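Local coordinates for sarcosine oxidase (Pyrococcus horikoshii, PDB 1Y56), which serves as the beta subunit of an L-proline dehydrogenase, binding FAD and FMN and probably catalysing the flavin-dependent oxidation of L-proline, at residues 88-93 against 132-137; 52-57 against 141-146; 214-219 against 368-373; 218-223 against 327-332. One frame throughout, in Å; residues are numbered along the deposited sequence.

How the contacts relate
Along the chain, contact 1 is nested inside the loop closed by contact 2, and contacts 3 and 4 follow, starting from overlapping segments that share Ile-218 and Pro-219. Contacts 1 and 2 have centres about 18 Å apart and meet where Phe-89 packs on Arg-52 and Gln-54. Contacts 3 and 4 lie about 11 Å apart, centre to centre, and touch through Ile-214 and Tyr-327. Contacts 2 and 4 fall on opposite sides of the chain's centre. Contacts 1 and 4 both reach the eight-stranded mixed sheet, through strands 87-91 and 221-230; contact 4 sets the lead-in to the latter against strand 327-331, in the sheet that also holds strand 8-11, so the contacts touch both large sheets.

Contact 1: residues 88-93 against 132-137; sequences LFLLYD and SEVIAA
Leu-91 faces both Ile-135 and Ala-136, a classic beta bulge in an antiparallel strand pair. Two backbone bonds define it: Leu-91 N donates to Ala-136 O over 2.9 Å, and Ile-135 N gives a straighter bond (164°) to Leu-91 O at 2.8 Å. Weaker CA-H...O contacts accompany them, from Ala-137 CA to Phe-89 O and from Val-134 CA to Leu-91 O. The apolar contacts divide between the faces of the sheet. On one, Leu-90 CD2 lies 4.2 Å from Val-134 CG1 and also nears the methyl of Ala-137; on the other, Leu-91 CD2 packs 4.1 Å from Ala-136 CB. Beyond the paired residues, Tyr-92 has CG anti to its carbonyl carbon (chi1 -51°), which brings the ring alongside the 133-134 backbone. Glu-133 O sits at the ring edge, 3.2 Å from Tyr-92 CD1, and Tyr-92 CE1 reaches Val-134 CG2 at 3.9 Å. The phenol OH is hydrogen-bonded to Ser-244. An alanine here removes the ring and is likely to open a gap beside Val-134 CG2 and Glu-133 O and to leave Ser-244 without its hydroxyl partner. Ile-135 CD1 packs against Asp-93, whose carboxylate caps helix 94-109. That helix also receives Leu-91 through Phe-100, while strand 87-91 runs between strands 136-140 and 241-244, with 115-117 beyond 136-140.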
loop_
_atom_site.group_PDB
_atom_site.type_symbol
_atom_site.label_atom_id
_atom_site.label_comp_id
_atom_site.label_asym_id
_atom_site.label_seq_id
_atom_site.Cartn_x
_atom_site.Cartn_y
_atom_site.Cartn_z
ATOM N N LEU B 88 26.263 50.978 -23.793
ATOM C CA LEU B 88 25.691 51.762 -24.868
ATOM C C LEU B 88 24.195 51.955 -24.644
ATOM O O LEU B 88 23.412 51.025 -24.815
ATOM C CB LEU B 88 25.937 51.018 -26.170
ATOM C CG LEU B 88 25.774 51.761 -27.475
ATOM C CD1 LEU B 88 26.878 52.807 -27.616
ATOM C CD2 LEU B 88 25.838 50.744 -28.592
ATOM N N PHE B 89 23.798 53.155 -24.235
ATOM C CA PHE B 89 22.387 53.466 -24.047
ATOM C C PHE B 89 21.814 54.022 -25.342
ATOM O O PHE B 89 22.176 55.125 -25.746
ATOM C CB PHE B 89 22.225 54.505 -22.947
ATOM C CG PHE B 89 22.435 53.973 -21.554
ATOM C CD1 PHE B 89 21.351 53.573 -20.776
ATOM C CD2 PHE B 89 23.716 53.914 -20.995
ATOM C CE1 PHE B 89 21.545 53.107 -19.478
ATOM C CE2 PHE B 89 23.909 53.447 -19.698
ATOM C CZ PHE B 89 22.833 53.047 -18.942
ATOM N N LEU B 90 20.931 53.278 -26.003
ATOM C CA LEU B 90 20.315 53.787 -27.235
ATOM C C LEU B 90 19.195 54.783 -26.950
ATOM O O LEU B 90 18.320 54.511 -26.142
ATOM C CB LEU B 90 19.757 52.650 -28.090
ATOM C CG LEU B 90 20.663 51.482 -28.458
ATOM C CD1 LEU B 90 19.834 50.377 -29.083
ATOM C CD2 LEU B 90 21.779 51.954 -29.376
ATOM N N LEU B 91 19.219 55.924 -27.634
ATOM C CA LEU B 91 18.200 56.967 -27.475
ATOM C C LEU B 91 17.384 57.152 -28.757
ATOM O O LEU B 91 17.905 57.023 -29.862
ATOM C CB LEU B 91 18.863 58.287 -27.085
ATOM C CG LEU B 91 19.458 58.559 -25.698
ATOM C CD1 LEU B 91 19.658 57.345 -24.798
ATOM C CD2 LEU B 91 20.776 59.289 -25.882
ATOM N N TYR B 92 16.102 57.472 -28.598
ATOM C CA TYR B 92 15.174 57.538 -29.742
ATOM C C TYR B 92 14.393 58.832 -29.897
ATOM O O TYR B 92 13.788 59.039 -30.942
ATOM C CB TYR B 92 14.173 56.389 -29.697
ATOM C CG TYR B 92 14.808 55.047 -29.536
ATOM C CD1 TYR B 92 15.047 54.240 -30.638
ATOM C CD2 TYR B 92 15.175 54.577 -28.275
ATOM C CE1 TYR B 92 15.630 52.991 -30.494
ATOM C CE2 TYR B 92 15.757 53.337 -28.121
ATOM C CZ TYR B 92 15.977 52.547 -29.232
ATOM O OH TYR B 92 16.555 51.316 -29.085
ATOM N N ASP B 93 14.378 59.680 -28.870
ATOM C CA ASP B 93 13.677 60.967 -28.958
ATOM C C ASP B 93 14.280 62.091 -28.104
ATOM O O ASP B 93 15.136 61.855 -27.242
ATOM C CB ASP B 93 12.168 60.810 -28.704
ATOM C CG ASP B 93 11.859 60.079 -27.409
ATOM O OD1 ASP B 93 11.144 59.046 -27.462
ATOM O OD2 ASP B 93 12.328 60.529 -26.338
ATOM N N SER B 132 17.983 52.553 -37.553
ATOM C CA SER B 132 16.942 53.321 -38.234
ATOM C C SER B 132 16.136 54.280 -37.386
ATOM O O SER B 132 15.692 55.296 -37.902
ATOM C CB SER B 132 16.014 52.421 -39.067
ATOM O OG SER B 132 15.556 51.316 -38.324
ATOM N N GLU B 133 15.922 53.989 -36.111
ATOM C CA GLU B 133 15.171 54.952 -35.291
ATOM C C GLU B 133 15.905 55.461 -34.052
ATOM O O GLU B 133 15.323 56.166 -33.226
ATOM C CB GLU B 133 13.776 54.435 -34.947
ATOM C CG GLU B 133 13.735 53.043 -34.351
ATOM C CD GLU B 133 12.317 52.473 -34.280
ATOM O OE1 GLU B 133 12.179 51.228 -34.418
ATOM O OE2 GLU B 133 11.345 53.256 -34.081
ATOM N N VAL B 134 17.185 55.104 -33.947
ATOM C CA VAL B 134 18.076 55.614 -32.907
ATOM C C VAL B 134 18.569 56.987 -33.329
ATOM O O VAL B 134 19.040 57.157 -34.446
ATOM C CB VAL B 134 19.300 54.709 -32.739
ATOM C CG1 VAL B 134 20.100 55.118 -31.508
ATOM C CG2 VAL B 134 18.879 53.244 -32.667
ATOM N N ILE B 135 18.465 57.970 -32.443
ATOM C CA ILE B 135 18.818 59.349 -32.815
ATOM C C ILE B 135 20.122 59.822 -32.153
ATOM O O ILE B 135 20.825 60.695 -32.674
ATOM C CB ILE B 135 17.633 60.354 -32.599
ATOM C CG1 ILE B 135 17.426 60.680 -31.113
ATOM C CG2 ILE B 135 16.340 59.839 -33.292
ATOM C CD1 ILE B 135 16.607 61.942 -30.885
ATOM N N ALA B 136 20.434 59.227 -31.011
ATOM C CA ALA B 136 21.733 59.370 -30.396
ATOM C C ALA B 136 21.942 58.159 -29.500
ATOM O O ALA B 136 21.054 57.312 -29.369
ATOM C CB ALA B 136 21.812 60.663 -29.603
ATOM N N ALA B 137 23.121 58.055 -28.900
ATOM C CA ALA B 137 23.357 57.009 -27.920
ATOM C C ALA B 137 24.290 57.542 -26.878
ATOM O O ALA B 137 25.153 58.367 -27.175
ATOM C CB ALA B 137 23.945 55.776 -28.574
#

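Contact 2: residues 52-57 against 141-146; sequences RQQFND and PTDGKA
Asp-143 points its carboxylate into the 52-57 loop, where Gln-53 and Gln-54 supply three N-H groups to it. OD2 takes two of them from opposite faces of the carboxylate plane: Gln-53 N at 2.7 Å from Asp-143 OD2, and Gln-53 NE2 at 3.1 Å from the same oxygen. The other oxygen, OD1, is met nearly along its C-O axis by Gln-54 NE2 at 3.0 Å, in a bond of 172°; here amide and carboxylate are almost coplanar, 15° apart. Gln-53 NE2 donates a second time, to Thr-142 OG1 over 3.2 Å, and that hydroxyl is also bonded to Asn-140. Gln-54 OE1 is satisfied by Ser-138. With CG anti to the carbonyl carbon (chi1 -60°), the side chain of Gln-53 starts beside its backbone N and runs on extended, so that both nitrogens reach Asp-143 OD2. Arg-52, although opposite in charge, keeps its NE 6.5 Å from Asp-143 OD1; its NH2 instead donates to Gln-54 O at 3.2 Å and lies over the centre of the Phe-55 ring. Were Asp-143 replaced by an alanine, Gln-53 N would probably be left without its acceptor, Gln-53 NE2 with Thr-142 alone, and Gln-54 NE2 with its weak bond to Tyr-87. The buried carboxylate is solvated by neutral N-H groups, which would probably favour its charged form; the Arg-52 side chain of this loop lies about 7 Å from FAD.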
loop_
_atom_site.group_PDB
_atom_site.type_symbol
_atom_site.label_atom_id
_atom_site.label_comp_id
_atom_site.label_asym_id
_atom_site.label_seq_id
_atom_site.Cartn_x
_atom_site.Cartn_y
_atom_site.Cartn_z
ATOM N N ARG B 52 28.937 49.270 -14.635
ATOM C CA ARG B 52 28.513 50.505 -15.254
ATOM C C ARG B 52 28.817 51.683 -14.340
ATOM O O ARG B 52 28.713 51.566 -13.113
ATOM C CB ARG B 52 27.009 50.407 -15.448
ATOM C CG ARG B 52 26.426 51.299 -16.484
ATOM C CD ARG B 52 25.030 51.813 -16.058
ATOM N NE ARG B 52 24.189 50.826 -15.373
ATOM C CZ ARG B 52 23.203 51.133 -14.532
ATOM N NH1 ARG B 52 22.508 50.159 -13.964
ATOM N NH2 ARG B 52 22.917 52.401 -14.247
ATOM N N GLN B 53 29.195 52.817 -14.933
ATOM C CA GLN B 53 29.379 54.071 -14.176
ATOM C C GLN B 53 28.346 55.131 -14.573
ATOM O O GLN B 53 28.335 56.225 -14.012
ATOM C CB GLN B 53 30.790 54.642 -14.367
ATOM C CG GLN B 53 31.927 53.744 -13.919
ATOM C CD GLN B 53 33.224 54.060 -14.636
ATOM O OE1 GLN B 53 34.139 54.645 -14.047
ATOM N NE2 GLN B 53 33.311 53.686 -15.916
ATOM N N GLN B 54 27.498 54.808 -15.549
ATOM C CA GLN B 54 26.477 55.731 -16.045
ATOM C C GLN B 54 25.225 55.728 -15.158
ATOM O O GLN B 54 24.214 55.101 -15.464
ATOM C CB GLN B 54 26.140 55.441 -17.507
ATOM C CG GLN B 54 27.304 55.674 -18.458
ATOM C CD GLN B 54 26.936 55.409 -19.905
ATOM O OE1 GLN B 54 26.098 56.100 -20.484
ATOM N NE2 GLN B 54 27.566 54.399 -20.499
ATOM N N PHE B 55 25.340 56.435 -14.039
ATOM C CA PHE B 55 24.259 56.660 -13.093
ATOM C C PHE B 55 23.893 58.149 -13.119
ATOM O O PHE B 55 24.494 58.920 -13.878
ATOM C CB PHE B 55 24.681 56.180 -11.704
ATOM C CG PHE B 55 24.673 54.686 -11.567
ATOM C CD1 PHE B 55 25.702 53.915 -12.113
ATOM C CD2 PHE B 55 23.629 54.043 -10.911
ATOM C CE1 PHE B 55 25.693 52.513 -11.999
ATOM C CE2 PHE B 55 23.604 52.654 -10.784
ATOM C CZ PHE B 55 24.632 51.883 -11.330
ATOM N N ASN B 56 22.919 58.554 -12.306
ATOM C CA ASN B 56 22.279 59.854 -12.489
ATOM C C ASN B 56 22.358 60.767 -11.299
ATOM O O ASN B 56 21.575 61.712 -11.177
ATOM C CB ASN B 56 20.835 59.629 -12.879
ATOM C CG ASN B 56 20.726 58.713 -14.055
ATOM O OD1 ASN B 56 21.506 58.830 -15.005
ATOM N ND2 ASN B 56 19.791 57.766 -13.998
ATOM N N ASP B 57 23.312 60.487 -10.427
ATOM C CA ASP B 57 23.481 61.254 -9.215
ATOM C C ASP B 57 24.913 61.088 -8.765
ATOM O O ASP B 57 25.582 60.114 -9.107
ATOM C CB ASP B 57 22.532 60.749 -8.143
ATOM C CG ASP B 57 22.673 59.266 -7.911
ATOM O OD1 ASP B 57 23.400 58.903 -6.944
ATOM O OD2 ASP B 57 22.088 58.476 -8.709
ATOM N N PRO B 141 33.287 54.252 -22.799
ATOM C CA PRO B 141 34.162 53.125 -23.130
ATOM C C PRO B 141 34.815 52.437 -21.919
ATOM O O PRO B 141 35.394 51.371 -22.081
ATOM C CB PRO B 141 35.215 53.751 -24.051
ATOM C CG PRO B 141 35.269 55.195 -23.650
ATOM C CD PRO B 141 33.933 55.558 -23.044
ATOM N N THR B 142 34.717 53.013 -20.724
ATOM C CA THR B 142 35.306 52.372 -19.541
ATOM C C THR B 142 34.338 51.536 -18.692
ATOM O O THR B 142 34.733 51.004 -17.655
ATOM C CB THR B 142 36.054 53.367 -18.644
ATOM O OG1 THR B 142 35.199 54.469 -18.336
ATOM C CG2 THR B 142 37.287 53.878 -19.338
ATOM N N ASP B 143 33.081 51.416 -19.120
ATOM C CA ASP B 143 32.168 50.417 -18.550
ATOM C C ASP B 143 32.506 49.061 -19.172
ATOM O O ASP B 143 33.098 48.987 -20.253
ATOM C CB ASP B 143 30.702 50.767 -18.831
ATOM C CG ASP B 143 30.265 52.088 -18.187
ATOM O OD1 ASP B 143 29.385 52.758 -18.774
ATOM O OD2 ASP B 143 30.780 52.466 -17.108
ATOM N N GLY B 144 32.135 47.982 -18.497
ATOM C CA GLY B 144 32.496 46.661 -18.976
ATOM C C GLY B 144 31.619 45.556 -18.440
ATOM O O GLY B 144 30.545 45.796 -17.905
ATOM N N LYS B 145 32.096 44.332 -18.610
ATOM C CA LYS B 145 31.386 43.143 -18.195
ATOM C C LYS B 145 32.380 42.132 -17.638
ATOM O O LYS B 145 33.548 42.154 -18.004
ATOM C CB LYS B 145 30.588 42.567 -19.360
ATOM C CG LYS B 145 31.285 42.653 -20.672
ATOM C CD LYS B 145 30.510 41.954 -21.752
ATOM C CE LYS B 145 31.454 41.520 -22.839
ATOM N NZ LYS B 145 30.724 41.294 -24.088
ATOM N N ALA B 146 31.913 41.283 -16.722
ATOM C CA ALA B 146 32.733 40.265 -16.064
ATOM C C ALA B 146 31.788 39.144 -15.662
ATOM O O ALA B 146 30.591 39.382 -15.551
ATOM C CB ALA B 146 33.417 40.844 -14.836
#

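Contact 3: residues 214-219 against 368-373; sequences IKTKIP and RFERGE
Phe-369 leans on the loop 217-219, and its side chain meets that loop almost from the start. Phe-369 CB lies 3.8 Å from Lys-217 O and close to Pro-219 CD. Phe-369 CG, placed anti to the carbonyl carbon (chi1 -54°), comes within 3.8 Å of Pro-219 CD, and Phe-369 CD2 stands equally near the same carbon. Pro-219 CD is 4.1 Å from the ring centroid, 29° off the normal, an off-centre CH-pi contact. Farther out, Phe-369 CE2 approaches Ile-218 CG2 at 4.4 Å, and CZ at the tip lies over one face of the Arg-368 guanidinium. The ring is thus flanked on both faces: Arg-368 CG sits over its centre, and Pro-219 CG lies over the rim on the opposite face. Beside it a modelled water lies between the backbones, accepting from Glu-370 N and apparently donating to Lys-217 O, though that distance is too short to trust. The extended Glu-370 chain brings OE2 within 3.6 Å of Thr-216 CG2, a methyl rather than a donor. Direct contact is therefore van der Waals and CH-pi, with water a possible polar link, and this is how the C-terminal turn 369-372 rests on the loop before strand 221-230.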
loop_
_atom_site.group_PDB
_atom_site.type_symbol
_atom_site.label_atom_id
_atom_site.label_comp_id
_atom_site.label_asym_id
_atom_site.label_seq_id
_atom_site.Cartn_x
_atom_site.Cartn_y
_atom_site.Cartn_z
ATOM N N ILE B 214 15.719 44.139 14.625
ATOM C CA ILE B 214 15.803 45.512 14.122
ATOM C C ILE B 214 14.399 46.052 13.904
ATOM O O ILE B 214 13.634 45.496 13.116
ATOM C CB ILE B 214 16.598 45.591 12.794
ATOM C CG1 ILE B 214 17.992 44.970 12.951
ATOM C CG2 ILE B 214 16.682 47.023 12.284
ATOM C CD1 ILE B 214 18.747 45.402 14.206
ATOM N N LYS B 215 14.070 47.134 14.607
ATOM C CA LYS B 215 12.746 47.767 14.523
ATOM C C LYS B 215 12.640 48.891 13.479
ATOM O O LYS B 215 11.537 49.380 13.218
ATOM C CB LYS B 215 12.312 48.301 15.898
ATOM C CG LYS B 215 12.224 47.260 17.016
ATOM C CD LYS B 215 10.861 46.557 17.026
ATOM C CE LYS B 215 10.609 45.878 18.365
ATOM N NZ LYS B 215 10.957 46.812 19.490
ATOM N N THR B 216 13.771 49.306 12.902
ATOM C CA THR B 216 13.793 50.318 11.832
ATOM C C THR B 216 13.241 49.740 10.522
ATOM O O THR B 216 13.653 48.661 10.097
ATOM C CB THR B 216 15.232 50.861 11.595
ATOM O OG1 THR B 216 15.743 51.427 12.806
ATOM C CG2 THR B 216 15.255 51.931 10.497
ATOM N N LYS B 217 12.302 50.448 9.894
ATOM C CA LYS B 217 11.736 49.999 8.604
ATOM C C LYS B 217 12.784 50.109 7.495
ATOM O O LYS B 217 13.196 51.214 7.121
ATOM C CB LYS B 217 10.452 50.764 8.214
ATOM C CG LYS B 217 9.427 51.016 9.359
ATOM C CD LYS B 217 8.810 49.737 9.965
ATOM C CE LYS B 217 7.557 49.282 9.201
ATOM N NZ LYS B 217 7.066 47.950 9.679
ATOM N N ILE B 218 13.234 48.955 7.004
ATOM C CA ILE B 218 14.187 48.889 5.895
ATOM C C ILE B 218 13.592 48.001 4.813
ATOM O O ILE B 218 13.931 46.813 4.722
ATOM C CB ILE B 218 15.558 48.344 6.320
ATOM C CG1 ILE B 218 16.094 49.115 7.528
ATOM C CG2 ILE B 218 16.530 48.439 5.162
ATOM C CD1 ILE B 218 17.205 48.408 8.280
ATOM N N PRO B 219 12.703 48.577 3.983
ATOM C CA PRO B 219 11.901 47.777 3.076
ATOM C C PRO B 219 12.740 47.236 1.927
ATOM O O PRO B 219 13.206 47.993 1.082
ATOM C CB PRO B 219 10.842 48.766 2.585
ATOM C CG PRO B 219 11.470 50.100 2.709
ATOM C CD PRO B 219 12.444 50.023 3.835
ATOM N N ARG B 368 17.100 56.321 5.932
ATOM C CA ARG B 368 16.424 57.271 5.058
ATOM C C ARG B 368 14.931 57.015 4.912
ATOM O O ARG B 368 14.168 57.950 4.706
ATOM C CB ARG B 368 17.108 57.377 3.683
ATOM C CG ARG B 368 16.938 56.201 2.740
ATOM C CD ARG B 368 17.736 56.451 1.470
ATOM N NE ARG B 368 17.712 55.332 0.527
ATOM C CZ ARG B 368 18.487 54.251 0.610
ATOM N NH1 ARG B 368 19.346 54.106 1.612
ATOM N NH2 ARG B 368 18.394 53.304 -0.307
ATOM N N PHE B 369 14.521 55.755 5.034
ATOM C CA PHE B 369 13.165 55.351 4.658
ATOM C C PHE B 369 12.134 55.736 5.701
ATOM O O PHE B 369 11.065 56.246 5.353
ATOM C CB PHE B 369 13.093 53.851 4.371
ATOM C CG PHE B 369 14.087 53.378 3.360
ATOM C CD1 PHE B 369 13.933 53.692 2.019
ATOM C CD2 PHE B 369 15.180 52.614 3.752
ATOM C CE1 PHE B 369 14.854 53.260 1.079
ATOM C CE2 PHE B 369 16.112 52.170 2.819
ATOM C CZ PHE B 369 15.946 52.489 1.479
ATOM N N GLU B 370 12.458 55.489 6.969
ATOM C CA GLU B 370 11.596 55.901 8.064
ATOM C C GLU B 370 11.585 57.418 8.150
ATOM O O GLU B 370 10.528 58.013 8.323
ATOM C CB GLU B 370 11.993 55.254 9.395
ATOM C CG GLU B 370 13.151 55.896 10.149
ATOM C CD GLU B 370 13.468 55.191 11.471
ATOM O OE1 GLU B 370 14.439 55.605 12.142
ATOM O OE2 GLU B 370 12.761 54.222 11.845
ATOM N N ARG B 371 12.750 58.040 7.989
ATOM C CA ARG B 371 12.841 59.494 7.930
ATOM C C ARG B 371 12.070 60.112 6.761
ATOM O O ARG B 371 11.984 61.330 6.667
ATOM C CB ARG B 371 14.301 59.936 7.850
ATOM C CG ARG B 371 14.845 60.571 9.125
ATOM C CD ARG B 371 15.648 59.599 10.015
ATOM N NE ARG B 371 17.022 59.318 9.553
ATOM C CZ ARG B 371 17.714 59.987 8.613
ATOM N NH1 ARG B 371 18.945 59.586 8.314
ATOM N NH2 ARG B 371 17.206 61.042 7.971
ATOM N N GLY B 372 11.534 59.282 5.866
ATOM C CA GLY B 372 10.841 59.756 4.661
ATOM C C GLY B 372 11.713 60.288 3.523
ATOM O O GLY B 372 11.192 60.817 2.545
ATOM N N GLU B 373 13.033 60.132 3.619
ATOM C CA GLU B 373 13.957 60.717 2.633
ATOM C C GLU B 373 14.444 59.764 1.526
ATOM O O GLU B 373 15.556 59.238 1.596
ATOM C CB GLU B 373 15.154 61.344 3.345
ATOM C CG GLU B 373 14.767 62.391 4.372
ATOM C CD GLU B 373 15.916 62.754 5.298
ATOM O OE1 GLU B 373 15.908 63.898 5.819
ATOM O OE2 GLU B 373 16.822 61.900 5.497
HETATM O O HOH W 1 14.683 53.261 7.163
#

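Contact 4: residues 218-223 against 327-332; sequences IPIEPY and YYIAAG
The flat peptide group joining Ala-331 to Gly-332 turns one face to Ile-220, whose CD1 sits over it, 3.7 Å from Ala-331 O and 3.9 Å from Ala-331 C. At the far end of the same peptide, Ile-220 CG2 lies 3.9 Å from Gly-332 CA. The aromatic rings of the two segments turn to other neighbours: Tyr-223 takes a cation-pi contact from Lys-310, and Tyr-327 packs against Ile-214 and Ile-321, its hydroxyl bonded to Asn-209. Both branches of Ile-220 lie on one face of the peptide because CG1 is anti to the carbonyl carbon (chi1 -58°) and CG2 anti to the backbone N; a nearly straight chi2 then carries Ile-220 CD1 outward, to 4.1 Å from Ala-331 CB and 4.4 Å from Ile-329 CD1. Ile-218 CD1 lies 4.2 Å from Ile-329 CD1, so three isoleucine methyl ends gather here, and the side chains meet by apolar packing alone. Gly-332 has positive phi (95°), where a side chain would probably be jammed against the carbonyl O of Ala-331. Ala-205, at the start of helix 205-212, touches both Ile-220 and Ala-331. Strand 327-331 pairs in parallel with 196-199 in the sheet that also holds strand 8-11, and Ala-331 comes about 6 Å from FAD. The contact therefore packs the lead-in to strand 221-230, which goes on into the mixed sheet, on strand 327-331 of the Rossmann-type sheet, consistent with the two-part architecture of FAD-dependent oxidoreductases of the sarcosine oxidase type.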
loop_
_atom_site.group_PDB
_atom_site.type_symbol
_atom_site.label_atom_id
_atom_site.label_comp_id
_atom_site.label_asym_id
_atom_site.label_seq_id
_atom_site.Cartn_x
_atom_site.Cartn_y
_atom_site.Cartn_z
ATOM N N ILE B 218 13.234 48.955 7.004
ATOM C CA ILE B 218 14.187 48.889 5.895
ATOM C C ILE B 218 13.592 48.001 4.813
ATOM O O ILE B 218 13.931 46.813 4.722
ATOM C CB ILE B 218 15.558 48.344 6.320
ATOM C CG1 ILE B 218 16.094 49.115 7.528
ATOM C CG2 ILE B 218 16.530 48.439 5.162
ATOM C CD1 ILE B 218 17.205 48.408 8.280
ATOM N N PRO B 219 12.703 48.577 3.983
ATOM C CA PRO B 219 11.901 47.777 3.076
ATOM C C PRO B 219 12.740 47.236 1.927
ATOM O O PRO B 219 13.206 47.993 1.082
ATOM C CB PRO B 219 10.842 48.766 2.585
ATOM C CG PRO B 219 11.470 50.100 2.709
ATOM C CD PRO B 219 12.444 50.023 3.835
ATOM N N ILE B 220 12.960 45.932 1.924
ATOM C CA ILE B 220 13.693 45.290 0.844
ATOM C C ILE B 220 12.894 44.075 0.402
ATOM O O ILE B 220 12.758 43.123 1.162
ATOM C CB ILE B 220 15.115 44.863 1.288
ATOM C CG1 ILE B 220 15.913 46.064 1.790
ATOM C CG2 ILE B 220 15.857 44.185 0.143
ATOM C CD1 ILE B 220 17.245 45.692 2.431
ATOM N N GLU B 221 12.361 44.111 -0.813
ATOM C CA GLU B 221 11.516 43.026 -1.294
ATOM C C GLU B 221 12.166 42.248 -2.433
ATOM O O GLU B 221 12.719 42.860 -3.351
ATOM C CB GLU B 221 10.163 43.558 -1.789
ATOM C CG GLU B 221 9.261 44.270 -0.776
ATOM C CD GLU B 221 9.063 43.494 0.517
ATOM O OE1 GLU B 221 8.889 44.164 1.562
ATOM O OE2 GLU B 221 9.096 42.236 0.501
ATOM N N PRO B 222 12.071 40.897 -2.408
ATOM C CA PRO B 222 12.565 40.122 -3.550
ATOM C C PRO B 222 11.593 40.190 -4.724
ATOM O O PRO B 222 10.391 39.946 -4.554
ATOM C CB PRO B 222 12.644 38.698 -2.999
ATOM C CG PRO B 222 11.606 38.643 -1.953
ATOM C CD PRO B 222 11.514 40.026 -1.353
ATOM N N TYR B 223 12.108 40.545 -5.896
ATOM C CA TYR B 223 11.316 40.550 -7.126
ATOM C C TYR B 223 11.903 39.633 -8.153
ATOM O O TYR B 223 13.119 39.497 -8.265
ATOM C CB TYR B 223 11.241 41.942 -7.736
ATOM C CG TYR B 223 10.273 42.849 -7.038
ATOM C CD1 TYR B 223 8.986 43.051 -7.546
ATOM C CD2 TYR B 223 10.640 43.504 -5.857
ATOM C CE1 TYR B 223 8.090 43.892 -6.898
ATOM C CE2 TYR B 223 9.759 44.340 -5.204
ATOM C CZ TYR B 223 8.488 44.531 -5.725
ATOM O OH TYR B 223 7.624 45.364 -5.060
ATOM N N TYR B 327 25.858 46.106 14.434
ATOM C CA TYR B 327 25.082 45.567 13.336
ATOM C C TYR B 327 25.235 46.487 12.145
ATOM O O TYR B 327 25.058 47.699 12.263
ATOM C CB TYR B 327 23.608 45.461 13.719
ATOM C CG TYR B 327 22.764 44.696 12.730
ATOM C CD1 TYR B 327 22.926 43.332 12.569
ATOM C CD2 TYR B 327 21.787 45.333 11.971
ATOM C CE1 TYR B 327 22.152 42.604 11.667
ATOM C CE2 TYR B 327 20.999 44.614 11.058
ATOM C CZ TYR B 327 21.190 43.240 10.919
ATOM O OH TYR B 327 20.429 42.497 10.042
ATOM N N TYR B 328 25.577 45.906 11.002
ATOM C CA TYR B 328 25.668 46.666 9.763
ATOM C C TYR B 328 24.814 46.033 8.692
ATOM O O TYR B 328 24.501 44.845 8.746
ATOM C CB TYR B 328 27.108 46.748 9.265
ATOM C CG TYR B 328 28.066 47.425 10.209
ATOM C CD1 TYR B 328 28.573 46.751 11.313
ATOM C CD2 TYR B 328 28.480 48.729 9.983
ATOM C CE1 TYR B 328 29.455 47.367 12.177
ATOM C CE2 TYR B 328 29.370 49.358 10.830
ATOM C CZ TYR B 328 29.863 48.674 11.931
ATOM O OH TYR B 328 30.760 49.288 12.790
ATOM N N ILE B 329 24.443 46.834 7.711
ATOM C CA ILE B 329 23.675 46.322 6.610
ATOM C C ILE B 329 24.310 46.790 5.299
ATOM O O ILE B 329 24.747 47.940 5.185
ATOM C CB ILE B 329 22.159 46.702 6.738
ATOM C CG1 ILE B 329 21.300 45.874 5.767
ATOM C CG2 ILE B 329 21.953 48.205 6.573
ATOM C CD1 ILE B 329 19.809 45.888 6.060
ATOM N N ALA B 330 24.395 45.864 4.345
ATOM C CA ALA B 330 24.751 46.153 2.962
ATOM C C ALA B 330 23.868 45.296 2.063
ATOM O O ALA B 330 24.279 44.216 1.627
ATOM C CB ALA B 330 26.206 45.843 2.716
ATOM N N ALA B 331 22.650 45.775 1.797
ATOM C CA ALA B 331 21.636 44.971 1.109
ATOM C C ALA B 331 20.602 45.812 0.357
ATOM O O ALA B 331 20.334 46.954 0.723
ATOM C CB ALA B 331 20.940 44.059 2.110
ATOM N N GLY B 332 20.022 45.236 -0.690
ATOM C CA GLY B 332 18.976 45.902 -1.458
ATOM C C GLY B 332 19.531 46.608 -2.677
ATOM O O GLY B 332 19.213 47.762 -2.935
#